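Local coordinates for protein papillomavirus transcription factor E2 (Human papillomavirus type 18, PDB 1QQH) that regulates viral transcription and, as in other papillomaviruses, probably also supports viral DNA replication, here represented by part of its N-terminal activation domain, at residues Gln11-Gly16 with His43-Gly48; Gln53-Phe56 with Asn62-Thr65; Ala85-Val88 with Leu93-Val96; Val122-Asn127 with Asp133-Thr138. The protein carries 1 engineered substitution. One frame throughout, in Å; residues are numbered along the deposited sequence.

Interaction 1 (Gln11-Gly16 with His43-Gly48); sequences QMALQG and HCFKKG
Phe45, near the start of strand 45-56, points its ring at one side of helix 3-19, where Ala13 and Leu14 receive its far end. The far end of the ring does the touching, CZ most closely: Phe45 CZ lies 3.5 Å from Leu14 CD2 and 3.8 Å from Ala13 CB. Both methyl groups come at the ring obliquely, and the leucine chain crosses the phenylalanine chain at about a right angle. The ring reaches the helix because CG is set opposite the carbonyl carbon (chi1 -73°), carrying the phenyl group out from the strand. Alanine suits the helix surface here, since its small methyl lets the ring come close, while the longer Leu14 swings its CD2 branch across from the next position. Trp27, Trp37 and Trp81 also meet the Phe45 ring, and Leu10 and Leu17 of the same helix extend the apolar surface around it. On the strand, the buried Lys46 curls back so that NZ bonds to Cys44 O at 3.2 Å, from above the carbonyl plane; Leu36 O, Thr39 O and Pro41 O also accept from this ammonium group, which probably offsets the cost of burying it. The side chains of helix and strand meet carbon to carbon. Such a contact depends on the exclusion of water and on shape rather than on directional bonds, and its small interface suggests that the surrounding tryptophans and leucines supply much of the packing.

Interaction 2 (Gln53-Phe56 with Asn62-Thr65); sequences QVYF and NCMT
Gln53 meets Cys63 diagonally, its CB 4.0 Å from Cys63 SG, on the face of the hairpin that also carries Tyr55. Opposite it, Thr65 forms a non-hydrogen-bonded antiparallel pair with Gln53. Val54 comes next and makes the hydrogen-bonded pair with Met64: Val54 N donates to Met64 O at 2.8 Å and nearly straight, whereas the return bond from Met64 N to Val54 O, 2.9 Å long, is bent to 131°. Cys63 CA adds a CA-H...O contact to that same Val54 oxygen. A beta-branched valine suits this extended, buried position. At Tyr55 the ring lies under the cysteine sulfur: Cys63 SG is 4.0 Å from the ring centroid, over the face but displaced toward the rim near CE2. Cys63 turns SG opposite its backbone N (chi1 170°), which carries the sulfur over the ring in a sulfur-aromatic contact. Phe56 instead offers its edge, with CE1 3.4 Å from Met64 CB and Met64 CG lying in the ring plane, while Val54 CG1 sits over one face. Phe56 CB also approaches Asn62 ND2 at 3.5 Å, the amide being turned 41° from the ring. The pairing lies beside the connecting loop of the hairpin of strands 45-56 and 63-75. Helix 107-111 packs on the Val54 and Phe56 side through Phe107, Glu110 and Cys111; Trp120 of strand 120-124 touches both residues, and that strand bonds through its backbone to Gln53 and Tyr55.

Interaction 3 (Ala85-Val88 with Leu93-Val96); sequences ATCV and LYYV
Cys87 O is approached by two groups of the opposite strand: Tyr94 N donates to it at 2.9 Å, and Leu93 CA adds a CA-H...O contact at 3.3 Å. In return Cys87 N donates to Tyr94 O, nearly straight, although the modelled separation is so short that its exact length is doubtful. These two bonds define Cys87 and Tyr94 as a hydrogen-bonded antiparallel pair. Its side chains lie together on one face of the sheet, where Tyr94 places its ring over Cys87. Tyr94 CG takes the crowded position between its backbone N and carbonyl carbon (chi1 68°), folding the ring back across the partner strand. Cys87 CB then lies 3.4 Å from the Tyr94 ring centroid, close to the normal, in a CH-pi contact; Cys87 SG stands more obliquely, 4.3 Å from that centroid. A small cysteine leaves room for so close a ring. On the other face Val88 and Leu93 lie side by side, Val88 CG2 touching Leu93 CD2 at 3.7 Å, branched aliphatic residues well suited to this buried side, where Ala68 also meets Val88. Toward the open end the strands separate and a water bridges them, donating to Ala85 O at 2.6 Å and accepting from Val96 N at 2.7 Å. Thr86 turns its hydroxyl to Tyr104 OH. Antiparallel pairing with this short connection is characteristic of a beta hairpin, here strands 81-89 and 92-97, within the antiparallel sheet of the E2 activation domain.

Interaction 4 (Val122-Asn127 with Asp133-Thr138); sequences VHFGNN and DSMCST
Phe124 and Asn127 are the first and last residues of a type II' beta turn whose mutual backbone bonds hold the chain in a tight reversal, and these two ends of the turn face Met135 at a distance, the nearest CA atoms, those of Phe124 and Met135, being 7.7 Å apart. Gly125 suits the turn because it takes a positive phi (69°), which most other residues adopt at a cost. With the backbones so far apart, side chains make the contact. Met135 bridges the gap: its CB meets the edge of the Phe124 ring, 3.6 Å from CD1 and near the ring plane, while its bent chain brings the terminal methyl back to the turn. Met135 CE consequently sits 3.7 Å from Phe124 CD1 and 3.9 Å from Asn127 CB, between the aromatic residue and the asparagine. Phe124 extends toward it by placing CG opposite the backbone N (chi1 -168°). The methionine chain crosses that of Phe124 obliquely and that of Asn127 at about a right angle, its terminal methyl passing across the asparagine side chain near CB. A flexible, unbranched methionine is well suited to following such an uneven surface. Behind the contact, Val52, Val88 and Ile129 also touch Phe124, and Ile129 touches Met135 as well; Met135 is further held by backbone bonding to Val88 of strand 81-89. Across the two segments the interaction is dispersive, with the polar asparagine contributing side-chain bulk on the exposed side. The contact therefore imposes little directional restraint, consistent with a surface junction between a turn and a weakly bonded edge strand.

In the fold
The four contacts follow one another in series along the chain and all reach one antiparallel sheet. Interaction 1, where helix 3-19 meets the start of strand 45-56, and interaction 2, at the far end of the same strand, have centres about 29 Å apart on opposite sides of the chain's centre. Interaction 3 lies more centrally, its centre about 17 Å from that of interaction 1, which it touches through Cys44 and Tyr95. Interaction 4 is about 10 Å from interaction 3, centre to centre, and joined to it by Val88 and Met135; Gln53 and His123 likewise link it to interaction 2. The sheet thus connects the helical end to the hairpin tip, consistent with the cashew-like shape of the domain.

Interaction 1 (Gln11-Gly16 with His43-Gly48)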
loop_
_atom_site.group_PDB
_atom_site.type_symbol
_atom_site.label_atom_id
_atom_site.label_comp_id
_atom_site.label_asym_id
_atom_site.label_seq_id
_atom_site.Cartn_x
_atom_site.Cartn_y
_atom_site.Cartn_z
ATOM N N GLN A 11 -9.903 2.817 -1.736
ATOM C CA GLN A 11 -9.558 3.093 -0.349
ATOM C C GLN A 11 -10.335 2.205 0.617
ATOM O O GLN A 11 -9.766 1.645 1.552
ATOM C CB GLN A 11 -9.829 4.550 -0.017
ATOM C CG GLN A 11 -8.902 5.070 1.048
ATOM C CD GLN A 11 -7.481 5.166 0.543
ATOM O OE1 GLN A 11 -7.188 5.949 -0.364
ATOM N NE2 GLN A 11 -6.588 4.365 1.120
ATOM N N MET A 12 -11.640 2.088 0.400
ATOM C CA MET A 12 -12.452 1.249 1.264
ATOM C C MET A 12 -11.983 -0.196 1.169
ATOM O O MET A 12 -11.870 -0.888 2.184
ATOM C CB MET A 12 -13.931 1.356 0.893
ATOM C CG MET A 12 -14.571 2.673 1.329
ATOM S SD MET A 12 -14.194 3.097 3.074
ATOM C CE MET A 12 -15.216 1.864 3.965
ATOM N N ALA A 13 -11.694 -0.647 -0.049
ATOM C CA ALA A 13 -11.221 -2.012 -0.254
ATOM C C ALA A 13 -9.946 -2.229 0.553
ATOM O O ALA A 13 -9.803 -3.239 1.249
ATOM C CB ALA A 13 -10.954 -2.258 -1.732
ATOM N N LEU A 14 -9.022 -1.277 0.460
ATOM C CA LEU A 14 -7.763 -1.367 1.188
ATOM C C LEU A 14 -7.992 -1.353 2.703
ATOM O O LEU A 14 -7.247 -1.981 3.452
ATOM C CB LEU A 14 -6.822 -0.225 0.774
ATOM C CG LEU A 14 -6.210 -0.308 -0.633
ATOM C CD1 LEU A 14 -5.494 0.986 -0.958
ATOM C CD2 LEU A 14 -5.253 -1.481 -0.718
ATOM N N GLN A 15 -9.017 -0.635 3.158
ATOM C CA GLN A 15 -9.320 -0.609 4.588
ATOM C C GLN A 15 -9.733 -2.021 4.996
ATOM O O GLN A 15 -9.311 -2.525 6.035
ATOM C CB GLN A 15 -10.451 0.382 4.892
ATOM C CG GLN A 15 -9.972 1.675 5.550
ATOM C CD GLN A 15 -10.499 2.928 4.857
ATOM O OE1 GLN A 15 -11.715 3.114 4.713
ATOM N NE2 GLN A 15 -9.584 3.798 4.430
ATOM N N GLY A 16 -10.542 -2.668 4.161
ATOM C CA GLY A 16 -10.970 -4.022 4.467
ATOM C C GLY A 16 -9.806 -4.993 4.382
ATOM O O GLY A 16 -9.627 -5.862 5.241
ATOM N N HIS A 43 -12.232 -4.975 -9.015
ATOM C CA HIS A 43 -12.757 -5.100 -7.659
ATOM C C HIS A 43 -12.025 -6.183 -6.887
ATOM O O HIS A 43 -12.519 -6.665 -5.871
ATOM C CB HIS A 43 -14.254 -5.427 -7.688
ATOM C CG HIS A 43 -15.106 -4.306 -8.196
ATOM N ND1 HIS A 43 -16.447 -4.461 -8.482
ATOM C CD2 HIS A 43 -14.813 -3.009 -8.452
ATOM C CE1 HIS A 43 -16.942 -3.308 -8.893
ATOM N NE2 HIS A 43 -15.971 -2.410 -8.885
ATOM N N CYS A 44 -10.855 -6.573 -7.376
ATOM C CA CYS A 44 -10.046 -7.594 -6.719
ATOM C C CYS A 44 -8.605 -7.122 -6.606
ATOM O O CYS A 44 -8.193 -6.190 -7.288
ATOM C CB CYS A 44 -10.021 -8.884 -7.535
ATOM S SG CYS A 44 -11.561 -9.762 -7.715
ATOM N N PHE A 45 -7.845 -7.760 -5.730
ATOM C CA PHE A 45 -6.430 -7.452 -5.626
ATOM C C PHE A 45 -5.796 -8.707 -6.210
ATOM O O PHE A 45 -6.385 -9.786 -6.174
ATOM C CB PHE A 45 -5.991 -7.226 -4.167
ATOM C CG PHE A 45 -6.472 -5.915 -3.592
ATOM C CD1 PHE A 45 -7.507 -5.876 -2.657
ATOM C CD2 PHE A 45 -5.938 -4.715 -4.039
ATOM C CE1 PHE A 45 -8.004 -4.655 -2.187
ATOM C CE2 PHE A 45 -6.426 -3.497 -3.575
ATOM C CZ PHE A 45 -7.462 -3.469 -2.650
ATOM N N LYS A 46 -4.622 -8.571 -6.794
ATOM C CA LYS A 46 -3.972 -9.729 -7.369
ATOM C C LYS A 46 -2.464 -9.564 -7.368
ATOM O O LYS A 46 -1.946 -8.459 -7.496
ATOM C CB LYS A 46 -4.488 -9.980 -8.792
ATOM C CG LYS A 46 -4.582 -8.748 -9.690
ATOM C CD LYS A 46 -5.919 -8.054 -9.548
ATOM C CE LYS A 46 -6.093 -6.979 -10.602
ATOM N NZ LYS A 46 -7.369 -6.229 -10.415
ATOM N N LYS A 47 -1.770 -10.677 -7.209
ATOM C CA LYS A 47 -0.329 -10.677 -7.171
ATOM C C LYS A 47 0.176 -11.907 -7.890
ATOM O O LYS A 47 -0.558 -12.879 -8.063
ATOM C CB LYS A 47 0.162 -10.694 -5.718
ATOM C CG LYS A 47 -0.275 -9.486 -4.914
ATOM C CD LYS A 47 0.370 -9.461 -3.531
ATOM C CE LYS A 47 -0.221 -10.507 -2.606
ATOM N NZ LYS A 47 0.308 -10.340 -1.223
ATOM N N GLY A 48 1.434 -11.853 -8.308
ATOM C CA GLY A 48 2.034 -12.981 -8.991
ATOM C C GLY A 48 1.557 -13.160 -10.413
ATOM O O GLY A 48 1.096 -14.233 -10.792
#

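Interaction 2 (Gln53-Phe56 with Asn62-Thr65)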
loop_
_atom_site.group_PDB
_atom_site.type_symbol
_atom_site.label_atom_id
_atom_site.label_comp_id
_atom_site.label_asym_id
_atom_site.label_seq_id
_atom_site.Cartn_x
_atom_site.Cartn_y
_atom_site.Cartn_z
ATOM N N GLN A 53 -0.071 -17.269 -23.060
ATOM C CA GLN A 53 -0.010 -16.977 -24.487
ATOM C C GLN A 53 -1.130 -17.676 -25.230
ATOM O O GLN A 53 -1.388 -18.857 -25.009
ATOM C CB GLN A 53 1.306 -17.448 -25.084
ATOM C CG GLN A 53 2.537 -16.865 -24.470
ATOM C CD GLN A 53 3.770 -17.508 -25.056
ATOM O OE1 GLN A 53 3.984 -18.721 -24.907
ATOM N NE2 GLN A 53 4.588 -16.710 -25.745
ATOM N N VAL A 54 -1.789 -16.941 -26.115
ATOM C CA VAL A 54 -2.867 -17.501 -26.906
ATOM C C VAL A 54 -2.557 -17.294 -28.378
ATOM O O VAL A 54 -2.246 -16.182 -28.806
ATOM C CB VAL A 54 -4.212 -16.827 -26.594
ATOM C CG1 VAL A 54 -5.291 -17.378 -27.512
ATOM C CG2 VAL A 54 -4.587 -17.071 -25.141
ATOM N N TYR A 55 -2.623 -18.375 -29.142
ATOM C CA TYR A 55 -2.369 -18.320 -30.575
ATOM C C TYR A 55 -3.698 -18.528 -31.294
ATOM O O TYR A 55 -4.325 -19.576 -31.155
ATOM C CB TYR A 55 -1.384 -19.415 -30.989
ATOM C CG TYR A 55 -0.055 -19.344 -30.279
ATOM C CD1 TYR A 55 0.095 -19.831 -28.983
ATOM C CD2 TYR A 55 1.056 -18.784 -30.900
ATOM C CE1 TYR A 55 1.323 -19.765 -28.323
ATOM C CE2 TYR A 55 2.288 -18.710 -30.252
ATOM C CZ TYR A 55 2.415 -19.203 -28.966
ATOM O OH TYR A 55 3.635 -19.138 -28.331
ATOM N N PHE A 56 -4.125 -17.522 -32.050
ATOM C CA PHE A 56 -5.382 -17.606 -32.778
ATOM C C PHE A 56 -5.155 -18.180 -34.160
ATOM O O PHE A 56 -4.192 -17.826 -34.839
ATOM C CB PHE A 56 -6.031 -16.230 -32.863
ATOM C CG PHE A 56 -6.304 -15.625 -31.522
ATOM C CD1 PHE A 56 -5.459 -14.655 -30.997
ATOM C CD2 PHE A 56 -7.382 -16.066 -30.757
ATOM C CE1 PHE A 56 -5.677 -14.133 -29.731
ATOM C CE2 PHE A 56 -7.610 -15.554 -29.491
ATOM C CZ PHE A 56 -6.753 -14.583 -28.975
ATOM N N ASN A 62 0.610 -13.359 -34.477
ATOM C CA ASN A 62 -0.727 -12.952 -34.052
ATOM C C ASN A 62 -0.972 -13.532 -32.651
ATOM O O ASN A 62 -2.105 -13.807 -32.261
ATOM C CB ASN A 62 -1.761 -13.476 -35.070
ATOM C CG ASN A 62 -3.201 -13.255 -34.634
ATOM O OD1 ASN A 62 -3.547 -12.205 -34.094
ATOM N ND2 ASN A 62 -4.050 -14.244 -34.887
ATOM N N CYS A 63 0.113 -13.701 -31.899
ATOM C CA CYS A 63 0.060 -14.256 -30.549
ATOM C C CYS A 63 -0.288 -13.257 -29.440
ATOM O O CYS A 63 0.526 -12.407 -29.085
ATOM C CB CYS A 63 1.402 -14.916 -30.222
ATOM S SG CYS A 63 1.603 -15.408 -28.487
ATOM N N MET A 64 -1.491 -13.375 -28.886
ATOM C CA MET A 64 -1.920 -12.499 -27.803
ATOM C C MET A 64 -1.437 -12.997 -26.444
ATOM O O MET A 64 -1.365 -14.202 -26.195
ATOM C CB MET A 64 -3.444 -12.376 -27.776
ATOM C CG MET A 64 -3.993 -11.295 -28.693
ATOM S SD MET A 64 -3.458 -9.638 -28.181
ATOM C CE MET A 64 -4.978 -8.999 -27.405
ATOM N N THR A 65 -1.105 -12.056 -25.569
ATOM C CA THR A 65 -0.639 -12.387 -24.234
ATOM C C THR A 65 -1.611 -11.875 -23.183
ATOM O O THR A 65 -2.204 -10.810 -23.345
ATOM C CB THR A 65 0.750 -11.784 -23.960
ATOM O OG1 THR A 65 1.730 -12.469 -24.748
ATOM C CG2 THR A 65 1.116 -11.936 -22.497
#

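Interaction 3 (Ala85-Val88 with Leu93-Val96)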
loop_
_atom_site.group_PDB
_atom_site.type_symbol
_atom_site.label_atom_id
_atom_site.label_comp_id
_atom_site.label_asym_id
_atom_site.label_seq_id
_atom_site.Cartn_x
_atom_site.Cartn_y
_atom_site.Cartn_z
ATOM N N ALA A 85 -6.535 -18.988 -6.589
ATOM C CA ALA A 85 -5.680 -18.965 -7.769
ATOM C C ALA A 85 -6.439 -18.621 -9.038
ATOM O O ALA A 85 -7.667 -18.698 -9.094
ATOM C CB ALA A 85 -5.003 -20.319 -7.946
ATOM N N THR A 86 -5.692 -18.227 -10.058
ATOM C CA THR A 86 -6.307 -17.940 -11.336
ATOM C C THR A 86 -6.209 -19.244 -12.105
ATOM O O THR A 86 -5.181 -19.917 -12.062
ATOM C CB THR A 86 -5.556 -16.849 -12.116
ATOM O OG1 THR A 86 -5.995 -15.561 -11.675
ATOM C CG2 THR A 86 -5.820 -16.989 -13.608
ATOM N N CYS A 87 -7.283 -19.614 -12.783
ATOM C CA CYS A 87 -7.278 -20.831 -13.565
ATOM C C CYS A 87 -7.231 -20.494 -15.039
ATOM O O CYS A 87 -7.955 -19.620 -15.516
ATOM C CB CYS A 87 -8.510 -21.669 -13.258
ATOM S SG CYS A 87 -8.486 -22.355 -11.604
ATOM N N VAL A 88 -6.362 -21.201 -15.745
ATOM C CA VAL A 88 -6.160 -21.017 -17.169
ATOM C C VAL A 88 -6.706 -22.209 -17.952
ATOM O O VAL A 88 -6.110 -23.284 -17.939
ATOM C CB VAL A 88 -4.651 -20.873 -17.483
ATOM C CG1 VAL A 88 -4.441 -20.621 -18.959
ATOM C CG2 VAL A 88 -4.049 -19.751 -16.646
ATOM N N LEU A 93 -9.618 -17.181 -18.676
ATOM C CA LEU A 93 -9.043 -17.104 -17.332
ATOM C C LEU A 93 -10.149 -16.892 -16.318
ATOM O O LEU A 93 -11.038 -16.064 -16.514
ATOM C CB LEU A 93 -8.049 -15.953 -17.226
ATOM C CG LEU A 93 -6.928 -15.890 -18.264
ATOM C CD1 LEU A 93 -6.005 -14.725 -17.913
ATOM C CD2 LEU A 93 -6.153 -17.204 -18.294
ATOM N N TYR A 94 -10.101 -17.643 -15.228
ATOM C CA TYR A 94 -11.118 -17.500 -14.209
ATOM C C TYR A 94 -10.555 -17.792 -12.825
ATOM O O TYR A 94 -9.430 -18.268 -12.677
ATOM C CB TYR A 94 -12.290 -18.454 -14.514
ATOM C CG TYR A 94 -11.978 -19.941 -14.370
ATOM C CD1 TYR A 94 -12.205 -20.611 -13.165
ATOM C CD2 TYR A 94 -11.466 -20.674 -15.438
ATOM C CE1 TYR A 94 -11.934 -21.979 -13.025
ATOM C CE2 TYR A 94 -11.190 -22.039 -15.315
ATOM C CZ TYR A 94 -11.428 -22.686 -14.102
ATOM O OH TYR A 94 -11.150 -24.029 -13.972
ATOM N N TYR A 95 -11.339 -17.469 -11.812
ATOM C CA TYR A 95 -10.969 -17.768 -10.450
ATOM C C TYR A 95 -12.269 -18.275 -9.842
ATOM O O TYR A 95 -13.355 -17.886 -10.280
ATOM C CB TYR A 95 -10.439 -16.528 -9.718
ATOM C CG TYR A 95 -11.402 -15.367 -9.566
ATOM C CD1 TYR A 95 -12.055 -15.129 -8.356
ATOM C CD2 TYR A 95 -11.610 -14.468 -10.613
ATOM C CE1 TYR A 95 -12.884 -14.022 -8.189
ATOM C CE2 TYR A 95 -12.432 -13.364 -10.462
ATOM C CZ TYR A 95 -13.065 -13.144 -9.250
ATOM O OH TYR A 95 -13.870 -12.038 -9.096
ATOM N N VAL A 96 -12.167 -19.174 -8.871
ATOM C CA VAL A 96 -13.366 -19.711 -8.248
ATOM C C VAL A 96 -13.790 -18.737 -7.169
ATOM O O VAL A 96 -13.034 -18.467 -6.238
ATOM C CB VAL A 96 -13.098 -21.103 -7.635
ATOM C CG1 VAL A 96 -14.385 -21.685 -7.072
ATOM C CG2 VAL A 96 -12.518 -22.025 -8.696
HETATM O O HOH W 1 -9.684 -20.002 -8.188
#

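Interaction 4 (Val122-Asn127 with Asp133-Thr138)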
loop_
_atom_site.group_PDB
_atom_site.type_symbol
_atom_site.label_atom_id
_atom_site.label_comp_id
_atom_site.label_asym_id
_atom_site.label_seq_id
_atom_site.Cartn_x
_atom_site.Cartn_y
_atom_site.Cartn_z
ATOM N N VAL A 122 -4.068 -22.324 -26.421
ATOM C CA VAL A 122 -3.606 -21.679 -25.196
ATOM C C VAL A 122 -2.335 -22.311 -24.635
ATOM O O VAL A 122 -2.257 -23.530 -24.458
ATOM C CB VAL A 122 -4.689 -21.729 -24.091
ATOM C CG1 VAL A 122 -4.234 -20.933 -22.893
ATOM C CG2 VAL A 122 -6.008 -21.192 -24.620
ATOM N N HIS A 123 -1.342 -21.474 -24.356
ATOM C CA HIS A 123 -0.086 -21.938 -23.794
ATOM C C HIS A 123 0.169 -21.251 -22.459
ATOM O O HIS A 123 0.060 -20.033 -22.343
ATOM C CB HIS A 123 1.082 -21.639 -24.738
ATOM C CG HIS A 123 1.053 -22.421 -26.014
ATOM N ND1 HIS A 123 2.146 -22.520 -26.847
ATOM C CD2 HIS A 123 0.065 -23.133 -26.604
ATOM C CE1 HIS A 123 1.833 -23.260 -27.895
ATOM N NE2 HIS A 123 0.576 -23.646 -27.772
ATOM N N PHE A 124 0.499 -22.040 -21.446
ATOM C CA PHE A 124 0.787 -21.488 -20.135
ATOM C C PHE A 124 2.158 -22.001 -19.742
ATOM O O PHE A 124 2.305 -23.143 -19.298
ATOM C CB PHE A 124 -0.250 -21.943 -19.108
ATOM C CG PHE A 124 -0.191 -21.182 -17.810
ATOM C CD1 PHE A 124 -0.876 -21.642 -16.689
ATOM C CD2 PHE A 124 0.539 -20.002 -17.706
ATOM C CE1 PHE A 124 -0.837 -20.938 -15.487
ATOM C CE2 PHE A 124 0.585 -19.291 -16.506
ATOM C CZ PHE A 124 -0.103 -19.762 -15.396
ATOM N N GLY A 125 3.166 -21.152 -19.912
ATOM C CA GLY A 125 4.517 -21.554 -19.587
ATOM C C GLY A 125 4.969 -22.607 -20.576
ATOM O O GLY A 125 5.013 -22.358 -21.782
ATOM N N ASN A 126 5.278 -23.795 -20.069
ATOM C CA ASN A 126 5.743 -24.890 -20.910
ATOM C C ASN A 126 4.631 -25.911 -21.175
ATOM O O ASN A 126 4.892 -27.031 -21.618
ATOM C CB ASN A 126 6.932 -25.574 -20.227
ATOM C CG ASN A 126 7.718 -26.469 -21.169
ATOM O OD1 ASN A 126 8.661 -27.146 -20.753
ATOM N ND2 ASN A 126 7.340 -26.471 -22.446
ATOM N N ASN A 127 3.387 -25.518 -20.922
ATOM C CA ASN A 127 2.257 -26.421 -21.111
ATOM C C ASN A 127 1.198 -25.894 -22.075
ATOM O O ASN A 127 0.860 -24.710 -22.052
ATOM C CB ASN A 127 1.583 -26.687 -19.764
ATOM C CG ASN A 127 2.575 -27.012 -18.664
ATOM O OD1 ASN A 127 3.409 -26.181 -18.292
ATOM N ND2 ASN A 127 2.488 -28.226 -18.133
ATOM N N ASP A 133 -9.265 -29.501 -19.157
ATOM C CA ASP A 133 -8.592 -29.171 -17.915
ATOM C C ASP A 133 -8.092 -27.747 -17.949
ATOM O O ASP A 133 -8.490 -26.951 -18.793
ATOM C CB ASP A 133 -7.412 -30.109 -17.664
ATOM C CG ASP A 133 -7.847 -31.538 -17.417
ATOM O OD1 ASP A 133 -8.752 -31.750 -16.576
ATOM O OD2 ASP A 133 -7.276 -32.446 -18.058
ATOM N N SER A 134 -7.214 -27.433 -17.012
ATOM C CA SER A 134 -6.641 -26.107 -16.928
ATOM C C SER A 134 -5.586 -26.105 -15.842
ATOM O O SER A 134 -5.595 -26.955 -14.956
ATOM C CB SER A 134 -7.722 -25.083 -16.590
ATOM O OG SER A 134 -8.137 -25.206 -15.246
ATOM N N MET A 135 -4.665 -25.159 -15.926
ATOM C CA MET A 135 -3.625 -25.049 -14.928
ATOM C C MET A 135 -3.962 -23.865 -14.040
ATOM O O MET A 135 -4.753 -23.000 -14.414
ATOM C CB MET A 135 -2.266 -24.831 -15.586
ATOM C CG MET A 135 -1.753 -26.009 -16.401
ATOM S SD MET A 135 -0.031 -26.449 -15.973
ATOM C CE MET A 135 0.850 -24.917 -16.362
ATOM N N CYS A 136 -3.370 -23.838 -12.854
ATOM C CA CYS A 136 -3.590 -22.755 -11.909
ATOM C C CYS A 136 -2.518 -22.825 -10.857
ATOM O O CYS A 136 -1.889 -23.862 -10.674
ATOM C CB CYS A 136 -4.956 -22.873 -11.225
ATOM S SG CYS A 136 -5.921 -24.355 -11.627
ATOM N N SER A 137 -2.299 -21.710 -10.176
ATOM C CA SER A 137 -1.323 -21.667 -9.108
ATOM C C SER A 137 -1.895 -22.545 -8.001
ATOM O O SER A 137 -3.044 -22.990 -8.080
ATOM C CB SER A 137 -1.164 -20.234 -8.604
ATOM O OG SER A 137 -0.263 -20.172 -7.512
ATOM N N THR A 138 -1.099 -22.798 -6.972
ATOM C CA THR A 138 -1.546 -23.614 -5.852
ATOM C C THR A 138 -2.173 -22.738 -4.756
ATOM O O THR A 138 -2.673 -23.246 -3.758
ATOM C CB THR A 138 -0.371 -24.414 -5.261
ATOM O OG1 THR A 138 0.688 -23.519 -4.911
ATOM C CG2 THR A 138 0.154 -25.409 -6.273
#